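Local coordinates for TAF6 (Antonospora locustae, PDB 4ATG), which probably helps assemble the general transcription factor TFIID, its HEAT-repeat C-terminal domain taking part in Taf6-Taf9 complex formation, at residues P130-D142 with A153-V165. Numbering follows the deposited sequence.
Sequences PRVLKTLKGVWMD and ALYCLSILSKNVV
Ala153 sets its CB against the backbone of helix 130-140, 3.4 Å from Leu136 O and also close to Trp140 N, with Val139 CG1 flanking it. The small side chain allows a close backbone approach here: CA of Leu136 and CA of Ala153 are 4.9 Å apart, although the segment axes keep 8.7 Å at a crossing of -137°. One residue on, Leu154 sets CD1 over one face of the Trp140 indole, a CH-pi contact 3.9 Å from the centroid of the six-membered ring and only 13° off its normal. Trp140 carries CG anti to its own N (chi1 173°), which swings the ring out to meet this methyl; Met141 SD covers the opposite face, and Tyr176 of helix 162-179 also stacks with the ring. An alanine in place of Trp140 would probably leave Leu154 CD1 and Met141 SD facing a gap where the indole had filled the space between them. Cys156 then turns SG to Leu136 CD1 at 3.7 Å, and Leu157 comes alongside, CG against Leu136 CB, while its CD1 meets Trp140 CE3 obliquely. Leu136 is thus a knob in the hole made by Ala153, Cys156, Leu157 and Leu160, and it also touches Leu93 of helix 85-97. The Leu160 and Leu133 side chains slide past each other in opposite directions, CD1 of Leu160 3.6 Å from CD2 of Leu133. Beyond the break between helices, Ser161 caps the next one by accepting from Val164 N, and Val164 reaches tip to tip to the same Leu133 methyl, CG2 to CD2 3.7 Å. No hydrogen bond links the segments: this buried contact of the HEAT-repeat domain is held by apolar packing and a CH-pi contact, so the fit probably depends on complementary shape.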
loop_
_atom_site.group_PDB
_atom_site.type_symbol
_atom_site.label_atom_id
_atom_site.label_comp_id
_atom_site.label_asym_id
_atom_site.label_seq_id
_atom_site.Cartn_x
_atom_site.Cartn_y
_atom_site.Cartn_z
ATOM N N PRO A 130 12.577 -3.133 8.426
ATOM C CA PRO A 130 13.756 -2.695 7.666
ATOM C C PRO A 130 13.506 -2.579 6.173
ATOM O O PRO A 130 13.943 -1.597 5.584
ATOM C CB PRO A 130 14.819 -3.750 8.016
ATOM C CG PRO A 130 14.386 -4.298 9.332
ATOM C CD PRO A 130 12.894 -4.352 9.203
ATOM N N ARG A 131 12.758 -3.529 5.582
ATOM C CA ARG A 131 12.422 -3.529 4.157
ATOM C C ARG A 131 11.563 -2.312 3.775
ATOM O O ARG A 131 11.862 -1.641 2.779
ATOM C CB ARG A 131 11.743 -4.850 3.744
ATOM C CG ARG A 131 12.747 -5.998 3.606
ATOM C CD ARG A 131 12.079 -7.343 3.376
ATOM N NE ARG A 131 13.063 -8.426 3.402
ATOM C CZ ARG A 131 12.762 -9.722 3.414
ATOM N NH1 ARG A 131 11.494 -10.116 3.408
ATOM N NH2 ARG A 131 13.727 -10.632 3.447
ATOM N N VAL A 132 10.523 -2.023 4.573
ATOM C CA VAL A 132 9.637 -0.868 4.374
ATOM C C VAL A 132 10.458 0.428 4.488
ATOM O O VAL A 132 10.396 1.256 3.579
ATOM C CB VAL A 132 8.412 -0.889 5.350
ATOM C CG1 VAL A 132 7.660 0.449 5.352
ATOM C CG2 VAL A 132 7.448 -2.029 5.005
ATOM N N LEU A 133 11.251 0.598 5.566
ATOM C CA LEU A 133 12.025 1.828 5.728
ATOM C C LEU A 133 13.048 2.033 4.613
ATOM O O LEU A 133 13.250 3.175 4.171
ATOM C CB LEU A 133 12.706 1.928 7.104
ATOM C CG LEU A 133 11.808 1.856 8.342
ATOM C CD1 LEU A 133 12.650 1.878 9.606
ATOM C CD2 LEU A 133 10.805 3.015 8.377
ATOM N N LYS A 134 13.686 0.932 4.161
ATOM C CA LYS A 134 14.711 0.983 3.106
ATOM C C LYS A 134 14.128 1.460 1.787
ATOM O O LYS A 134 14.714 2.348 1.155
ATOM C CB LYS A 134 15.436 -0.373 2.949
ATOM C CG LYS A 134 16.624 -0.318 1.999
ATOM C CD LYS A 134 17.280 -1.690 1.798
ATOM C CE LYS A 134 18.596 -1.522 1.063
ATOM N NZ LYS A 134 19.429 -2.751 1.116
ATOM N N THR A 135 12.965 0.909 1.399
ATOM C CA THR A 135 12.264 1.283 0.172
ATOM C C THR A 135 11.889 2.774 0.219
ATOM O O THR A 135 12.209 3.513 -0.708
ATOM C CB THR A 135 11.035 0.384 -0.025
ATOM O OG1 THR A 135 11.483 -0.961 -0.172
ATOM C CG2 THR A 135 10.187 0.791 -1.230
ATOM N N LEU A 136 11.221 3.200 1.292
ATOM C CA LEU A 136 10.758 4.587 1.423
ATOM C C LEU A 136 11.871 5.620 1.454
ATOM O O LEU A 136 11.798 6.624 0.727
ATOM C CB LEU A 136 9.862 4.718 2.659
ATOM C CG LEU A 136 8.571 3.901 2.650
ATOM C CD1 LEU A 136 7.926 3.930 4.021
ATOM C CD2 LEU A 136 7.601 4.397 1.585
ATOM N N LYS A 137 12.884 5.412 2.311
ATOM C CA LYS A 137 14.003 6.343 2.418
ATOM C C LYS A 137 14.721 6.408 1.059
ATOM O O LYS A 137 15.148 7.490 0.648
ATOM C CB LYS A 137 14.981 5.908 3.529
ATOM C CG LYS A 137 16.071 6.933 3.826
ATOM C CD LYS A 137 17.421 6.289 4.164
ATOM C CE LYS A 137 18.263 5.995 2.941
ATOM N NZ LYS A 137 19.643 5.580 3.308
ATOM N N GLY A 138 14.805 5.264 0.372
ATOM C CA GLY A 138 15.439 5.177 -0.943
ATOM C C GLY A 138 14.801 6.071 -1.990
ATOM O O GLY A 138 15.510 6.798 -2.689
ATOM N N VAL A 139 13.456 6.045 -2.071
ATOM C CA VAL A 139 12.631 6.812 -3.008
ATOM C C VAL A 139 12.670 8.293 -2.653
ATOM O O VAL A 139 12.913 9.121 -3.534
ATOM C CB VAL A 139 11.187 6.248 -3.102
ATOM C CG1 VAL A 139 10.278 7.156 -3.946
ATOM C CG2 VAL A 139 11.189 4.819 -3.659
ATOM N N TRP A 140 12.470 8.625 -1.355
ATOM C CA TRP A 140 12.511 10.016 -0.880
ATOM C C TRP A 140 13.853 10.685 -1.239
ATOM O O TRP A 140 13.870 11.796 -1.789
ATOM C CB TRP A 140 12.247 10.063 0.643
ATOM C CG TRP A 140 12.433 11.423 1.261
ATOM C CD1 TRP A 140 12.099 12.629 0.709
ATOM C CD2 TRP A 140 13.009 11.712 2.543
ATOM N NE1 TRP A 140 12.438 13.651 1.566
ATOM C CE2 TRP A 140 13.013 13.119 2.694
ATOM C CE3 TRP A 140 13.541 10.917 3.581
ATOM C CZ2 TRP A 140 13.524 13.751 3.837
ATOM C CZ3 TRP A 140 14.062 11.548 4.707
ATOM C CH2 TRP A 140 14.035 12.946 4.833
ATOM N N MET A 141 14.968 9.982 -0.975
ATOM C CA MET A 141 16.318 10.495 -1.188
ATOM C C MET A 141 16.910 10.319 -2.597
ATOM O O MET A 141 18.058 10.686 -2.809
ATOM C CB MET A 141 17.268 9.966 -0.103
ATOM C CG MET A 141 16.895 10.394 1.319
ATOM S SD MET A 141 16.742 12.182 1.565
ATOM C CE MET A 141 18.473 12.695 1.365
ATOM N N ASP A 142 16.135 9.798 -3.553
ATOM C CA ASP A 142 16.606 9.574 -4.923
ATOM C C ASP A 142 16.394 10.819 -5.789
ATOM O O ASP A 142 15.240 11.119 -6.109
ATOM C CB ASP A 142 15.908 8.346 -5.538
ATOM C CG ASP A 142 16.387 7.937 -6.924
ATOM O OD1 ASP A 142 17.148 8.718 -7.547
ATOM O OD2 ASP A 142 15.997 6.834 -7.386
ATOM N N ALA A 153 6.582 8.794 -0.577
ATOM C CA ALA A 153 7.580 8.117 0.271
ATOM C C ALA A 153 7.753 8.836 1.611
ATOM O O ALA A 153 7.677 8.186 2.648
ATOM C CB ALA A 153 8.907 8.017 -0.451
ATOM N N LEU A 154 7.915 10.176 1.594
ATOM C CA LEU A 154 8.047 10.958 2.827
ATOM C C LEU A 154 6.764 10.930 3.670
ATOM O O LEU A 154 6.849 10.778 4.890
ATOM C CB LEU A 154 8.443 12.421 2.527
ATOM C CG LEU A 154 8.686 13.296 3.782
ATOM C CD1 LEU A 154 9.755 12.683 4.721
ATOM C CD2 LEU A 154 9.047 14.713 3.397
ATOM N N TYR A 155 5.589 11.069 3.033
ATOM C CA TYR A 155 4.309 11.018 3.751
ATOM C C TYR A 155 4.207 9.713 4.515
ATOM O O TYR A 155 3.873 9.734 5.694
ATOM C CB TYR A 155 3.109 11.152 2.800
ATOM C CG TYR A 155 1.804 11.140 3.560
ATOM C CD1 TYR A 155 1.340 12.286 4.198
ATOM C CD2 TYR A 155 1.073 9.964 3.711
ATOM C CE1 TYR A 155 0.173 12.269 4.956
ATOM C CE2 TYR A 155 -0.102 9.935 4.471
ATOM C CZ TYR A 155 -0.546 11.094 5.086
ATOM O OH TYR A 155 -1.703 11.102 5.822
ATOM N N CYS A 156 4.521 8.582 3.855
ATOM C CA CYS A 156 4.454 7.271 4.506
ATOM C C CYS A 156 5.408 7.187 5.696
ATOM O O CYS A 156 4.962 6.817 6.779
ATOM C CB CYS A 156 4.693 6.138 3.517
ATOM S SG CYS A 156 4.304 4.502 4.182
ATOM N N LEU A 157 6.687 7.609 5.518
ATOM C CA LEU A 157 7.650 7.636 6.615
ATOM C C LEU A 157 7.133 8.463 7.787
ATOM O O LEU A 157 7.242 8.041 8.951
ATOM C CB LEU A 157 8.976 8.256 6.143
ATOM C CG LEU A 157 9.887 7.337 5.295
ATOM C CD1 LEU A 157 11.042 8.126 4.699
ATOM C CD2 LEU A 157 10.459 6.184 6.145
ATOM N N SER A 158 6.545 9.638 7.476
ATOM C CA SER A 158 6.071 10.599 8.475
ATOM C C SER A 158 4.991 10.055 9.417
ATOM O O SER A 158 4.865 10.536 10.550
ATOM C CB SER A 158 5.582 11.870 7.787
ATOM O OG SER A 158 4.231 11.787 7.355
ATOM N N ILE A 159 4.189 9.078 8.945
ATOM C CA ILE A 159 3.099 8.555 9.781
ATOM C C ILE A 159 3.459 7.241 10.526
ATOM O O ILE A 159 2.671 6.795 11.362
ATOM C CB ILE A 159 1.781 8.411 8.960
ATOM C CG1 ILE A 159 1.911 7.293 7.898
ATOM C CG2 ILE A 159 1.342 9.784 8.347
ATOM C CD1 ILE A 159 0.569 6.796 7.275
ATOM N N LEU A 160 4.599 6.602 10.210
ATOM C CA LEU A 160 4.939 5.305 10.846
ATOM C C LEU A 160 5.079 5.358 12.371
ATOM O O LEU A 160 4.388 4.615 13.074
ATOM C CB LEU A 160 6.162 4.648 10.200
ATOM C CG LEU A 160 6.009 4.296 8.720
ATOM C CD1 LEU A 160 7.326 3.797 8.119
ATOM C CD2 LEU A 160 4.830 3.318 8.496
ATOM N N SER A 161 5.931 6.256 12.871
ATOM C CA SER A 161 6.188 6.440 14.309
ATOM C C SER A 161 7.081 7.633 14.526
ATOM O O SER A 161 7.797 8.045 13.608
ATOM C CB SER A 161 6.866 5.201 14.901
ATOM O OG SER A 161 8.190 5.018 14.416
ATOM N N LYS A 162 7.079 8.170 15.769
ATOM C CA LYS A 162 7.957 9.271 16.163
ATOM C C LYS A 162 9.412 8.850 16.043
ATOM O O LYS A 162 10.246 9.686 15.701
ATOM C CB LYS A 162 7.660 9.719 17.604
ATOM C CG LYS A 162 6.333 10.451 17.749
ATOM C CD LYS A 162 6.141 10.974 19.176
ATOM C CE LYS A 162 4.756 10.678 19.699
ATOM N NZ LYS A 162 4.761 10.521 21.175
ATOM N N ASN A 163 9.724 7.560 16.299
ATOM C CA ASN A 163 11.103 7.081 16.180
ATOM C C ASN A 163 11.593 7.077 14.732
ATOM O O ASN A 163 12.761 7.362 14.503
ATOM C CB ASN A 163 11.316 5.730 16.868
ATOM C CG ASN A 163 12.782 5.360 16.994
ATOM O OD1 ASN A 163 13.291 4.496 16.275
ATOM N ND2 ASN A 163 13.506 6.045 17.869
ATOM N N VAL A 164 10.695 6.835 13.751
ATOM C CA VAL A 164 11.052 6.892 12.332
ATOM C C VAL A 164 11.242 8.376 11.941
ATOM O O VAL A 164 12.202 8.712 11.245
ATOM C CB VAL A 164 10.022 6.157 11.427
ATOM C CG1 VAL A 164 10.264 6.467 9.952
ATOM C CG2 VAL A 164 10.040 4.640 11.667
ATOM N N VAL A 165 10.351 9.262 12.401
ATOM C CA VAL A 165 10.483 10.707 12.145
ATOM C C VAL A 165 11.856 11.173 12.675
ATOM O O VAL A 165 12.604 11.830 11.957
ATOM C CB VAL A 165 9.308 11.534 12.761
ATOM C CG1 VAL A 165 9.578 13.042 12.719
ATOM C CG2 VAL A 165 7.989 11.221 12.062
#